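Local coordinates for probable arabinosyltransferase B (Mycobacterium tuberculosis H37Rv, PDB 7BVF), which acts as an arabinosyltransferase that polymerises arabinose into the arabinan of the mycobacterial cell wall arabinogalactan, at residues V875-A880 with L932-A937; Y863-P868 with V944-V949; D919-E924 with A1058-S1063. All blocks are in the same frame, centred on the assembly; numbering follows the deposited sequence.

How the contacts relate
All three contacts lie in the C-terminal domain. Contact 1 is the most buried: it pairs strands 874-881 and 932-935 at one margin of an antiparallel sheet. Contact 2 is only partly buried and pairs short strand 863-864 with strand 945-950 of another sheet. Both rest on antiparallel backbone bonds and aliphatic side chains. Contact 3 is nearer the surface, joins two loops, and has no hydrogen bond across it. The chain links them too: strands 863-864 and 874-881 are consecutive, as are 932-935 and 945-950. Contact 1 touches both others, through Arg936 and Pro866 on one side and Arg933 with Asp919 on the other.

Contact 1: residues V875-A880 with L932-A937; sequences VVVTAA and LRFARA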
ATOM      1  N   VAL A 875     -34.492  25.334  -1.188  1.00 18.92           N
ATOM      2  CA  VAL A 875     -34.684  25.366  -2.632  1.00 18.92           C
ATOM      3  C   VAL A 875     -33.606  24.492  -3.256  1.00 18.92           C
ATOM      4  O   VAL A 875     -32.477  24.431  -2.762  1.00 18.92           O
ATOM      5  CB  VAL A 875     -34.621  26.807  -3.188  1.00 18.92           C
ATOM      6  CG1 VAL A 875     -34.893  26.831  -4.673  1.00 18.92           C
ATOM      7  CG2 VAL A 875     -35.604  27.701  -2.464  1.00 18.92           C
ATOM      8  N   VAL A 876     -33.950  23.811  -4.345  1.00 17.51           N
ATOM      9  CA  VAL A 876     -33.098  22.768  -4.905  1.00 17.51           C
ATOM     10  C   VAL A 876     -32.986  22.939  -6.416  1.00 17.51           C
ATOM     11  O   VAL A 876     -33.963  23.281  -7.088  1.00 17.51           O
ATOM     12  CB  VAL A 876     -33.640  21.374  -4.539  1.00 17.51           C
ATOM     13  CG1 VAL A 876     -33.161  20.347  -5.513  1.00 17.51           C
ATOM     14  CG2 VAL A 876     -33.201  21.002  -3.148  1.00 17.51           C
ATOM     15  N   VAL A 877     -31.784  22.708  -6.944  1.00 17.57           N
ATOM     16  CA  VAL A 877     -31.504  22.750  -8.376  1.00 17.57           C
ATOM     17  C   VAL A 877     -30.696  21.510  -8.726  1.00 17.57           C
ATOM     18  O   VAL A 877     -29.587  21.331  -8.218  1.00 17.57           O
ATOM     19  CB  VAL A 877     -30.731  24.019  -8.776  1.00 17.57           C
ATOM     20  CG1 VAL A 877     -30.364  23.981 -10.241  1.00 17.57           C
ATOM     21  CG2 VAL A 877     -31.539  25.256  -8.468  1.00 17.57           C
ATOM     22  N   THR A 878     -31.235  20.660  -9.593  1.00 18.39           N
ATOM     23  CA  THR A 878     -30.529  19.448  -9.988  1.00 18.39           C
ATOM     24  C   THR A 878     -29.555  19.778 -11.112  1.00 18.39           C
ATOM     25  O   THR A 878     -29.967  20.254 -12.173  1.00 18.39           O
ATOM     26  CB  THR A 878     -31.517  18.373 -10.431  1.00 18.39           C
ATOM     27  OG1 THR A 878     -32.532  18.223  -9.434  1.00 18.39           O
ATOM     28  CG2 THR A 878     -30.811  17.048 -10.614  1.00 18.39           C
ATOM     29  N   ALA A 879     -28.268  19.523 -10.888  1.00 18.92           N
ATOM     30  CA  ALA A 879     -27.243  19.949 -11.828  1.00 18.92           C
ATOM     31  C   ALA A 879     -26.096  18.952 -11.851  1.00 18.92           C
ATOM     32  O   ALA A 879     -25.857  18.234 -10.880  1.00 18.92           O
ATOM     33  CB  ALA A 879     -26.712  21.338 -11.474  1.00 18.92           C
ATOM     34  N   ALA A 880     -25.388  18.924 -12.976  1.00 20.30           N
ATOM     35  CA  ALA A 880     -24.184  18.132 -13.165  1.00 20.30           C
ATOM     36  C   ALA A 880     -23.052  19.032 -13.639  1.00 20.30           C
ATOM     37  O   ALA A 880     -23.248  20.210 -13.937  1.00 20.30           O
ATOM     38  CB  ALA A 880     -24.413  17.004 -14.172  1.00 20.30           C
ATOM     39  N   LEU A 932     -27.953  20.126  -6.216  1.00 19.93           N
ATOM     40  CA  LEU A 932     -27.532  21.251  -5.382  1.00 19.93           C
ATOM     41  C   LEU A 932     -28.704  21.777  -4.557  1.00 19.93           C
ATOM     42  O   LEU A 932     -29.858  21.719  -4.983  1.00 19.93           O
ATOM     43  CB  LEU A 932     -27.020  22.384  -6.263  1.00 19.93           C
ATOM     44  CG  LEU A 932     -25.990  22.091  -7.350  1.00 19.93           C
ATOM     45  CD1 LEU A 932     -25.742  23.344  -8.162  1.00 19.93           C
ATOM     46  CD2 LEU A 932     -24.715  21.571  -6.776  1.00 19.93           C
ATOM     47  N   ARG A 933     -28.400  22.351  -3.391  1.00 20.63           N
ATOM     48  CA  ARG A 933     -29.437  22.794  -2.465  1.00 20.63           C
ATOM     49  C   ARG A 933     -29.095  24.138  -1.840  1.00 20.63           C
ATOM     50  O   ARG A 933     -27.963  24.361  -1.407  1.00 20.63           O
ATOM     51  CB  ARG A 933     -29.659  21.766  -1.355  1.00 20.63           C
ATOM     52  CG  ARG A 933     -28.390  21.239  -0.746  1.00 20.63           C
ATOM     53  CD  ARG A 933     -28.637  19.930  -0.046  1.00 20.63           C
ATOM     54  NE  ARG A 933     -28.408  18.783  -0.910  1.00 20.63           N
ATOM     55  CZ  ARG A 933     -28.258  17.544  -0.464  1.00 20.63           C
ATOM     56  NH1 ARG A 933     -28.313  17.297   0.833  1.00 20.63           N
ATOM     57  NH2 ARG A 933     -28.054  16.550  -1.312  1.00 20.63           N
ATOM     58  N   PHE A 934     -30.091  25.023  -1.780  1.00 20.83           N
ATOM     59  CA  PHE A 934     -29.951  26.368  -1.231  1.00 20.83           C
ATOM     60  C   PHE A 934     -30.946  26.542  -0.094  1.00 20.83           C
ATOM     61  O   PHE A 934     -32.157  26.435  -0.307  1.00 20.83           O
ATOM     62  CB  PHE A 934     -30.194  27.437  -2.301  1.00 20.83           C
ATOM     63  CG  PHE A 934     -29.364  27.267  -3.536  1.00 20.83           C
ATOM     64  CD1 PHE A 934     -29.800  26.475  -4.576  1.00 20.83           C
ATOM     65  CD2 PHE A 934     -28.154  27.911  -3.663  1.00 20.83           C
ATOM     66  CE1 PHE A 934     -29.040  26.318  -5.705  1.00 20.83           C
ATOM     67  CE2 PHE A 934     -27.394  27.757  -4.792  1.00 20.83           C
ATOM     68  CZ  PHE A 934     -27.837  26.960  -5.813  1.00 20.83           C
ATOM     69  N   ALA A 935     -30.441  26.830   1.102  1.00 25.91           N
ATOM     70  CA  ALA A 935     -31.300  26.964   2.272  1.00 25.91           C
ATOM     71  C   ALA A 935     -32.169  28.210   2.171  1.00 25.91           C
ATOM     72  O   ALA A 935     -31.673  29.306   1.906  1.00 25.91           O
ATOM     73  CB  ALA A 935     -30.454  27.016   3.539  1.00 25.91           C
ATOM     74  N   ARG A 936     -33.472  28.041   2.398  1.00 28.87           N
ATOM     75  CA  ARG A 936     -34.397  29.165   2.312  1.00 28.87           C
ATOM     76  C   ARG A 936     -34.227  30.133   3.474  1.00 28.87           C
ATOM     77  O   ARG A 936     -34.512  31.327   3.333  1.00 28.87           O
ATOM     78  CB  ARG A 936     -35.832  28.648   2.260  1.00 28.87           C
ATOM     79  CG  ARG A 936     -36.897  29.720   2.231  1.00 28.87           C
ATOM     80  CD  ARG A 936     -37.052  30.299   0.846  1.00 28.87           C
ATOM     81  NE  ARG A 936     -38.146  31.260   0.775  1.00 28.87           N
ATOM     82  CZ  ARG A 936     -39.404  30.936   0.509  1.00 28.87           C
ATOM     83  NH1 ARG A 936     -39.731  29.671   0.291  1.00 28.87           N
ATOM     84  NH2 ARG A 936     -40.336  31.874   0.459  1.00 28.87           N
ATOM     85  N   ALA A 937     -33.756  29.650   4.622  1.00 34.67           N
ATOM     86  CA  ALA A 937     -33.644  30.488   5.810  1.00 34.67           C
ATOM     87  C   ALA A 937     -32.514  31.501   5.726  1.00 34.67           C
ATOM     88  O   ALA A 937     -32.383  32.321   6.640  1.00 34.67           O
ATOM     89  CB  ALA A 937     -33.457  29.614   7.049  1.00 34.67           C
TER
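Val877 and Phe934 meet on one face of an antiparallel strand pair. The valine CG2 lies 3.9 Å from CE1 of the Phe934 ring, and the two side chains are set at a slant to each other. Phe934 is paired with Val875, yet its ring reaches the next-but-one valine. Its CG stands beside its own backbone N (chi1 -53°), and this leans the ring along the strand toward Val877. Leu932 continues the same apolar face, with its CD1 4.0 Å from the CB of Ala879. On the other face Val876 runs alongside Arg933. Val876 CG2 touches the Arg933 CB at 4.0 Å. The rest of the arginine turns away, and its NH1 makes a weak hydrogen bond to the carbonyl of Trp1057.

The backbone holds this register. Val875 N to Phe934 O is 2.7 Å, and Phe934 N to Val875 O is 2.6 Å; both bonds are nearly straight. Val877 N reaches Leu932 O at 2.9 Å. The return bond from Leu932 N to Val877 O is weak. Past the strand end, Arg936 NH2 bonds to Pro866 O. Pro966 of strand 961-967 packs on Val875 and Val877, and Pro918 on Phe934. The chemistry is that of a buried edge pairing: main-chain bonds fix the register, while apolar contacts cover one face and Val876 meets the arginine's aliphatic stem on the other.

Contact 2: residues Y863-P868 with V944-V949; sequences YLLPKP and VAVRVV
Tyr863 and Val946 form the hydrogen-bonded pair of this short antiparallel ladder. Tyr863 N donates to Val946 O at 2.8 Å, in a nearly straight bond. Val946 N returns a longer, more bent one to Tyr863 O at 3.1 Å. Leu864 and Ala945 follow as the non-hydrogen-bonded pair. There the Ala945 CA lies 3.3 Å from Tyr863 O in a CA-H...O contact.

The apolar contacts extend past the ladder into the loop residues Leu865 and Val944. The Leu864 and Val944 side chains extend in the same direction, with Leu864 CD2 4.1 Å from Val944 CG1. Leu865 instead lies nearly perpendicular to Val946, and Leu865 CD2 meets Val946 CG1 at 4.2 Å. The leucine CG is swung away from its backbone N (chi1 -151°), which helps bring CD2 across to the valine. Tyr863 CB lies 4.4 Å from Val946 CG2, a longer apolar contact.

No helix lies in the chain between the two segments. Strand 945-950 is the shared member of its sheet: strands 858-859, 863-864 and 901-903 all pair with it antiparallel. A salt bridge from Arg947 to Glu901 adds a side-chain tie between 945-950 and 901-903. Tyr863 and Val948 both pack on Pro966 of strand 961-967, which belongs to the sheet of contact 1.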
ATOM      1  N   TYR A 863     -38.262  33.148 -11.302  1.00 22.36           N
ATOM      2  CA  TYR A 863     -39.190  32.115 -10.856  1.00 22.36           C
ATOM      3  C   TYR A 863     -39.839  32.563  -9.554  1.00 22.36           C
ATOM      4  O   TYR A 863     -39.157  32.725  -8.541  1.00 22.36           O
ATOM      5  CB  TYR A 863     -38.467  30.786 -10.675  1.00 22.36           C
ATOM      6  CG  TYR A 863     -38.164  30.091 -11.972  1.00 22.36           C
ATOM      7  CD1 TYR A 863     -39.181  29.705 -12.822  1.00 22.36           C
ATOM      8  CD2 TYR A 863     -36.862  29.825 -12.349  1.00 22.36           C
ATOM      9  CE1 TYR A 863     -38.914  29.074 -14.013  1.00 22.36           C
ATOM     10  CE2 TYR A 863     -36.584  29.192 -13.539  1.00 22.36           C
ATOM     11  CZ  TYR A 863     -37.614  28.818 -14.367  1.00 22.36           C
ATOM     12  OH  TYR A 863     -37.344  28.183 -15.551  1.00 22.36           O
ATOM     13  N   LEU A 864     -41.157  32.754  -9.580  1.00 25.79           N
ATOM     14  CA  LEU A 864     -41.911  33.159  -8.401  1.00 25.79           C
ATOM     15  C   LEU A 864     -41.654  32.232  -7.226  1.00 25.79           C
ATOM     16  O   LEU A 864     -41.228  31.091  -7.411  1.00 25.79           O
ATOM     17  CB  LEU A 864     -43.404  33.209  -8.708  1.00 25.79           C
ATOM     18  CG  LEU A 864     -43.911  34.574  -9.153  1.00 25.79           C
ATOM     19  CD1 LEU A 864     -45.340  34.475  -9.648  1.00 25.79           C
ATOM     20  CD2 LEU A 864     -43.821  35.529  -7.986  1.00 25.79           C
ATOM     21  N   LEU A 865     -41.911  32.712  -6.014  1.00 26.81           N
ATOM     22  CA  LEU A 865     -41.505  32.011  -4.812  1.00 26.81           C
ATOM     23  C   LEU A 865     -42.684  31.981  -3.849  1.00 26.81           C
ATOM     24  O   LEU A 865     -43.234  33.044  -3.514  1.00 26.81           O
ATOM     25  CB  LEU A 865     -40.295  32.711  -4.186  1.00 26.81           C
ATOM     26  CG  LEU A 865     -39.299  31.902  -3.369  1.00 26.81           C
ATOM     27  CD1 LEU A 865     -38.735  30.785  -4.195  1.00 26.81           C
ATOM     28  CD2 LEU A 865     -38.188  32.809  -2.914  1.00 26.81           C
ATOM     29  N   PRO A 866     -43.109  30.806  -3.392  1.00 32.50           N
ATOM     30  CA  PRO A 866     -44.290  30.728  -2.528  1.00 32.50           C
ATOM     31  C   PRO A 866     -44.025  31.325  -1.154  1.00 32.50           C
ATOM     32  O   PRO A 866     -42.890  31.590  -0.758  1.00 32.50           O
ATOM     33  CB  PRO A 866     -44.561  29.227  -2.442  1.00 32.50           C
ATOM     34  CG  PRO A 866     -43.243  28.598  -2.692  1.00 32.50           C
ATOM     35  CD  PRO A 866     -42.553  29.475  -3.683  1.00 32.50           C
ATOM     36  N   LYS A 867     -45.118  31.535  -0.423  1.00 42.09           N
ATOM     37  CA  LYS A 867     -45.031  32.074   0.926  1.00 42.09           C
ATOM     38  C   LYS A 867     -44.278  31.100   1.831  1.00 42.09           C
ATOM     39  O   LYS A 867     -44.482  29.886   1.738  1.00 42.09           O
ATOM     40  CB  LYS A 867     -46.431  32.335   1.479  1.00 42.09           C
ATOM     41  CG  LYS A 867     -46.515  33.440   2.520  1.00 42.09           C
ATOM     42  CD  LYS A 867     -46.413  34.820   1.887  1.00 42.09           C
ATOM     43  CE  LYS A 867     -47.309  34.946   0.666  1.00 42.09           C
ATOM     44  NZ  LYS A 867     -47.343  36.340   0.146  1.00 42.09           N
ATOM     45  N   PRO A 868     -43.405  31.593   2.706  1.00 43.06           N
ATOM     46  CA  PRO A 868     -42.578  30.688   3.509  1.00 43.06           C
ATOM     47  C   PRO A 868     -43.403  29.886   4.500  1.00 43.06           C
ATOM     48  O   PRO A 868     -44.551  30.206   4.813  1.00 43.06           O
ATOM     49  CB  PRO A 868     -41.611  31.632   4.232  1.00 43.06           C
ATOM     50  CG  PRO A 868     -42.314  32.934   4.261  1.00 43.06           C
ATOM     51  CD  PRO A 868     -43.095  33.005   2.983  1.00 43.06           C
ATOM     52  N   VAL A 944     -39.260  37.739  -3.408  1.00 29.20           N
ATOM     53  CA  VAL A 944     -40.335  37.478  -4.359  1.00 29.20           C
ATOM     54  C   VAL A 944     -39.961  36.393  -5.358  1.00 29.20           C
ATOM     55  O   VAL A 944     -40.774  35.521  -5.657  1.00 29.20           O
ATOM     56  CB  VAL A 944     -40.728  38.782  -5.075  1.00 29.20           C
ATOM     57  CG1 VAL A 944     -41.939  38.552  -5.949  1.00 29.20           C
ATOM     58  CG2 VAL A 944     -41.016  39.852  -4.065  1.00 29.20           C
ATOM     59  N   ALA A 945     -38.744  36.417  -5.892  1.00 22.89           N
ATOM     60  CA  ALA A 945     -38.378  35.528  -6.981  1.00 22.89           C
ATOM     61  C   ALA A 945     -36.926  35.107  -6.839  1.00 22.89           C
ATOM     62  O   ALA A 945     -36.190  35.614  -5.994  1.00 22.89           O
ATOM     63  CB  ALA A 945     -38.611  36.200  -8.334  1.00 22.89           C
ATOM     64  N   VAL A 946     -36.523  34.152  -7.676  1.00 21.16           N
ATOM     65  CA  VAL A 946     -35.138  33.715  -7.797  1.00 21.16           C
ATOM     66  C   VAL A 946     -34.862  33.422  -9.265  1.00 21.16           C
ATOM     67  O   VAL A 946     -35.770  33.396 -10.097  1.00 21.16           O
ATOM     68  CB  VAL A 946     -34.827  32.468  -6.944  1.00 21.16           C
ATOM     69  CG1 VAL A 946     -34.856  32.800  -5.469  1.00 21.16           C
ATOM     70  CG2 VAL A 946     -35.801  31.362  -7.260  1.00 21.16           C
ATOM     71  N   ARG A 947     -33.590  33.198  -9.581  1.00 21.27           N
ATOM     72  CA  ARG A 947     -33.202  32.840 -10.938  1.00 21.27           C
ATOM     73  C   ARG A 947     -31.805  32.247 -10.913  1.00 21.27           C
ATOM     74  O   ARG A 947     -30.998  32.580 -10.049  1.00 21.27           O
ATOM     75  CB  ARG A 947     -33.257  34.045 -11.877  1.00 21.27           C
ATOM     76  CG  ARG A 947     -32.093  34.996 -11.772  1.00 21.27           C
ATOM     77  CD  ARG A 947     -32.159  35.998 -12.902  1.00 21.27           C
ATOM     78  NE  ARG A 947     -31.175  37.062 -12.771  1.00 21.27           N
ATOM     79  CZ  ARG A 947     -31.292  38.252 -13.345  1.00 21.27           C
ATOM     80  NH1 ARG A 947     -32.352  38.528 -14.087  1.00 21.27           N
ATOM     81  NH2 ARG A 947     -30.353  39.167 -13.173  1.00 21.27           N
ATOM     82  N   VAL A 948     -31.529  31.373 -11.870  1.00 21.02           N
ATOM     83  CA  VAL A 948     -30.261  30.657 -11.944  1.00 21.02           C
ATOM     84  C   VAL A 948     -29.283  31.449 -12.803  1.00 21.02           C
ATOM     85  O   VAL A 948     -29.675  32.099 -13.776  1.00 21.02           O
ATOM     86  CB  VAL A 948     -30.475  29.237 -12.501  1.00 21.02           C
ATOM     87  CG1 VAL A 948     -29.163  28.493 -12.620  1.00 21.02           C
ATOM     88  CG2 VAL A 948     -31.431  28.471 -11.622  1.00 21.02           C
ATOM     89  N   VAL A 949     -28.003  31.398 -12.440  1.00 21.93           N
ATOM     90  CA  VAL A 949     -26.940  32.088 -13.163  1.00 21.93           C
ATOM     91  C   VAL A 949     -25.768  31.126 -13.306  1.00 21.93           C
ATOM     92  O   VAL A 949     -25.215  30.673 -12.300  1.00 21.93           O
ATOM     93  CB  VAL A 949     -26.495  33.372 -12.442  1.00 21.93           C
ATOM     94  CG1 VAL A 949     -25.228  33.913 -13.061  1.00 21.93           C
ATOM     95  CG2 VAL A 949     -27.593  34.414 -12.487  1.00 21.93           C
TER

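Contact 3: residues D919-E924 with A1058-S1063; sequences DDLYGE and ARDWGS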
ATOM      1  N   ASP A 919     -24.700  24.072  -1.714  1.00 29.27           N
ATOM      2  CA  ASP A 919     -24.157  23.052  -0.821  1.00 29.27           C
ATOM      3  C   ASP A 919     -24.243  21.720  -1.557  1.00 29.27           C
ATOM      4  O   ASP A 919     -25.233  21.001  -1.439  1.00 29.27           O
ATOM      5  CB  ASP A 919     -24.925  22.983   0.497  1.00 29.27           C
ATOM      6  CG  ASP A 919     -24.726  24.201   1.362  1.00 29.27           C
ATOM      7  OD1 ASP A 919     -23.582  24.688   1.453  1.00 29.27           O
ATOM      8  OD2 ASP A 919     -25.715  24.670   1.963  1.00 29.27           O
ATOM      9  N   ASP A 920     -23.211  21.390  -2.318  1.00 31.38           N
ATOM     10  CA  ASP A 920     -23.167  20.099  -2.984  1.00 31.38           C
ATOM     11  C   ASP A 920     -22.294  19.128  -2.206  1.00 31.38           C
ATOM     12  O   ASP A 920     -21.343  19.520  -1.529  1.00 31.38           O
ATOM     13  CB  ASP A 920     -22.669  20.215  -4.427  1.00 31.38           C
ATOM     14  CG  ASP A 920     -21.342  20.931  -4.550  1.00 31.38           C
ATOM     15  OD1 ASP A 920     -20.984  21.291  -5.688  1.00 31.38           O
ATOM     16  OD2 ASP A 920     -20.659  21.144  -3.531  1.00 31.38           O
ATOM     17  N   LEU A 921     -22.636  17.847  -2.306  1.00 28.74           N
ATOM     18  CA  LEU A 921     -21.904  16.796  -1.617  1.00 28.74           C
ATOM     19  C   LEU A 921     -20.921  16.074  -2.517  1.00 28.74           C
ATOM     20  O   LEU A 921     -19.862  15.651  -2.046  1.00 28.74           O
ATOM     21  CB  LEU A 921     -22.879  15.774  -1.028  1.00 28.74           C
ATOM     22  CG  LEU A 921     -24.156  16.332  -0.409  1.00 28.74           C
ATOM     23  CD1 LEU A 921     -24.993  15.204   0.139  1.00 28.74           C
ATOM     24  CD2 LEU A 921     -23.843  17.338   0.675  1.00 28.74           C
ATOM     25  N   TYR A 922     -21.251  15.921  -3.794  1.00 31.94           N
ATOM     26  CA  TYR A 922     -20.399  15.215  -4.747  1.00 31.94           C
ATOM     27  C   TYR A 922     -19.540  16.204  -5.529  1.00 31.94           C
ATOM     28  O   TYR A 922     -19.589  16.291  -6.750  1.00 31.94           O
ATOM     29  CB  TYR A 922     -21.256  14.357  -5.671  1.00 31.94           C
ATOM     30  CG  TYR A 922     -22.128  13.394  -4.908  1.00 31.94           C
ATOM     31  CD1 TYR A 922     -21.624  12.185  -4.461  1.00 31.94           C
ATOM     32  CD2 TYR A 922     -23.444  13.705  -4.607  1.00 31.94           C
ATOM     33  CE1 TYR A 922     -22.406  11.308  -3.751  1.00 31.94           C
ATOM     34  CE2 TYR A 922     -24.234  12.834  -3.895  1.00 31.94           C
ATOM     35  CZ  TYR A 922     -23.709  11.635  -3.470  1.00 31.94           C
ATOM     36  OH  TYR A 922     -24.489  10.753  -2.760  1.00 31.94           O
ATOM     37  N   GLY A 923     -18.738  16.960  -4.787  1.00 34.94           N
ATOM     38  CA  GLY A 923     -17.881  17.964  -5.381  1.00 34.94           C
ATOM     39  C   GLY A 923     -16.674  17.385  -6.084  1.00 34.94           C
ATOM     40  O   GLY A 923     -16.252  17.896  -7.124  1.00 34.94           O
ATOM     41  N   GLU A 924     -16.105  16.321  -5.524  1.00 36.99           N
ATOM     42  CA  GLU A 924     -14.964  15.654  -6.135  1.00 36.99           C
ATOM     43  C   GLU A 924     -15.368  14.659  -7.217  1.00 36.99           C
ATOM     44  O   GLU A 924     -14.488  14.071  -7.853  1.00 36.99           O
ATOM     45  CB  GLU A 924     -14.138  14.945  -5.062  1.00 36.99           C
ATOM     46  CG  GLU A 924     -13.827  15.810  -3.855  1.00 36.99           C
ATOM     47  CD  GLU A 924     -12.683  16.778  -4.104  1.00 36.99           C
ATOM     48  OE1 GLU A 924     -11.529  16.317  -4.219  1.00 36.99           O
ATOM     49  OE2 GLU A 924     -12.937  17.998  -4.179  1.00 36.99           O
ATOM     50  N   ALA A1058     -25.453  20.259   4.135  1.00 23.62           N
ATOM     51  CA  ALA A1058     -24.201  19.988   3.440  1.00 23.62           C
ATOM     52  C   ALA A1058     -23.546  18.692   3.899  1.00 23.62           C
ATOM     53  O   ALA A1058     -22.349  18.495   3.672  1.00 23.62           O
ATOM     54  CB  ALA A1058     -23.232  21.154   3.616  1.00 23.62           C
ATOM     55  N   ARG A1059     -24.302  17.800   4.532  1.00 22.09           N
ATOM     56  CA  ARG A1059     -23.778  16.538   5.030  1.00 22.09           C
ATOM     57  C   ARG A1059     -24.425  15.377   4.290  1.00 22.09           C
ATOM     58  O   ARG A1059     -25.625  15.405   4.000  1.00 22.09           O
ATOM     59  CB  ARG A1059     -24.017  16.394   6.532  1.00 22.09           C
ATOM     60  CG  ARG A1059     -23.187  15.309   7.184  1.00 22.09           C
ATOM     61  CD  ARG A1059     -23.412  15.267   8.680  1.00 22.09           C
ATOM     62  NE  ARG A1059     -22.713  16.335   9.387  1.00 22.09           N
ATOM     63  CZ  ARG A1059     -21.424  16.299   9.703  1.00 22.09           C
ATOM     64  NH1 ARG A1059     -20.688  15.252   9.366  1.00 22.09           N
ATOM     65  NH2 ARG A1059     -20.869  17.311  10.352  1.00 22.09           N
ATOM     66  N   ASP A1060     -23.623  14.360   3.992  1.00 25.28           N
ATOM     67  CA  ASP A1060     -24.070  13.169   3.278  1.00 25.28           C
ATOM     68  C   ASP A1060     -24.285  12.050   4.288  1.00 25.28           C
ATOM     69  O   ASP A1060     -23.320  11.484   4.810  1.00 25.28           O
ATOM     70  CB  ASP A1060     -23.046  12.762   2.223  1.00 25.28           C
ATOM     71  CG  ASP A1060     -23.546  11.656   1.320  1.00 25.28           C
ATOM     72  OD1 ASP A1060     -24.769  11.409   1.298  1.00 25.28           O
ATOM     73  OD2 ASP A1060     -22.717  11.030   0.628  1.00 25.28           O
ATOM     74  N   TRP A1061     -25.547  11.729   4.561  1.00 20.14           N
ATOM     75  CA  TRP A1061     -25.873  10.698   5.536  1.00 20.14           C
ATOM     76  C   TRP A1061     -25.869   9.294   4.951  1.00 20.14           C
ATOM     77  O   TRP A1061     -25.665   8.331   5.696  1.00 20.14           O
ATOM     78  CB  TRP A1061     -27.242  10.979   6.159  1.00 20.14           C
ATOM     79  CG  TRP A1061     -28.382  10.778   5.218  1.00 20.14           C
ATOM     80  CD1 TRP A1061     -28.920  11.700   4.380  1.00 20.14           C
ATOM     81  CD2 TRP A1061     -29.128   9.572   5.016  1.00 20.14           C
ATOM     82  NE1 TRP A1061     -29.953  11.151   3.668  1.00 20.14           N
ATOM     83  CE2 TRP A1061     -30.100   9.842   4.041  1.00 20.14           C
ATOM     84  CE3 TRP A1061     -29.065   8.288   5.567  1.00 20.14           C
ATOM     85  CZ2 TRP A1061     -31.003   8.881   3.604  1.00 20.14           C
ATOM     86  CZ3 TRP A1061     -29.962   7.337   5.131  1.00 20.14           C
ATOM     87  CH2 TRP A1061     -30.918   7.636   4.162  1.00 20.14           C
ATOM     88  N   GLY A1062     -26.089   9.152   3.660  1.00 20.28           N
ATOM     89  CA  GLY A1062     -26.167   7.857   3.030  1.00 20.28           C
ATOM     90  C   GLY A1062     -27.041   7.939   1.785  1.00 20.28           C
ATOM     91  O   GLY A1062     -26.987   8.923   1.050  1.00 20.28           O
ATOM     92  N   SER A1063     -27.838   6.894   1.576  1.00 19.75           N
ATOM     93  CA  SER A1063     -28.717   6.814   0.420  1.00 19.75           C
ATOM     94  C   SER A1063     -29.979   6.062   0.812  1.00 19.75           C
ATOM     95  O   SER A1063     -30.110   5.572   1.934  1.00 19.75           O
ATOM     96  CB  SER A1063     -28.023   6.130  -0.759  1.00 19.75           C
ATOM     97  OG  SER A1063     -26.861   6.833  -1.152  1.00 19.75           O
TER
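The Tyr922 hydroxyl faces the carboxylate of Asp1060. Tyr922 OH is 3.8 Å from OD2 of Asp1060 and 4.1 Å from its OD1, so both oxygens lie beyond hydrogen-bonding distance. The tyrosine comes in roughly square to the aspartate, and the ring and carboxylate planes are 68° apart. Asp1060 has its CG anti to the backbone N (chi1 -172°), which turns the carboxylate toward the tyrosine end of the contact.

Leu921 does most of the apolar work. Its two methyls part over the other loop. CD1 rests against the Asp1060 CB at 3.8 Å, while CD2 sits over the backbone of Ala1058, 3.5 Å from its C atom. With chi1 at -40° Leu921 turns CG away from its carbonyl carbon, and the fork spans the backbone from Ala1058 to Asp1060.

Both segments are loops of the EmbC C-terminal domain, whose family is grouped with the galactose-binding-like folds. Residues 919-924 lead toward edge strand 932-935. Residues 1058-1063 lie in the connection between the adjacent antiparallel strands 1046-1053 and 1063-1067, which belong to a second, mixed sheet. The contact thus sets the loop before an edge strand of one sheet against the connection between two inner strands of the other.

Asp1060 also packs on Asp1017. At the other end Asp919 and Ala1058 meet through their CB atoms, 4.0 Å apart. Asp919 is tied to the edge strand by a backbone hydrogen bond with Arg933, and the Arg933 side chain also packs on Leu921.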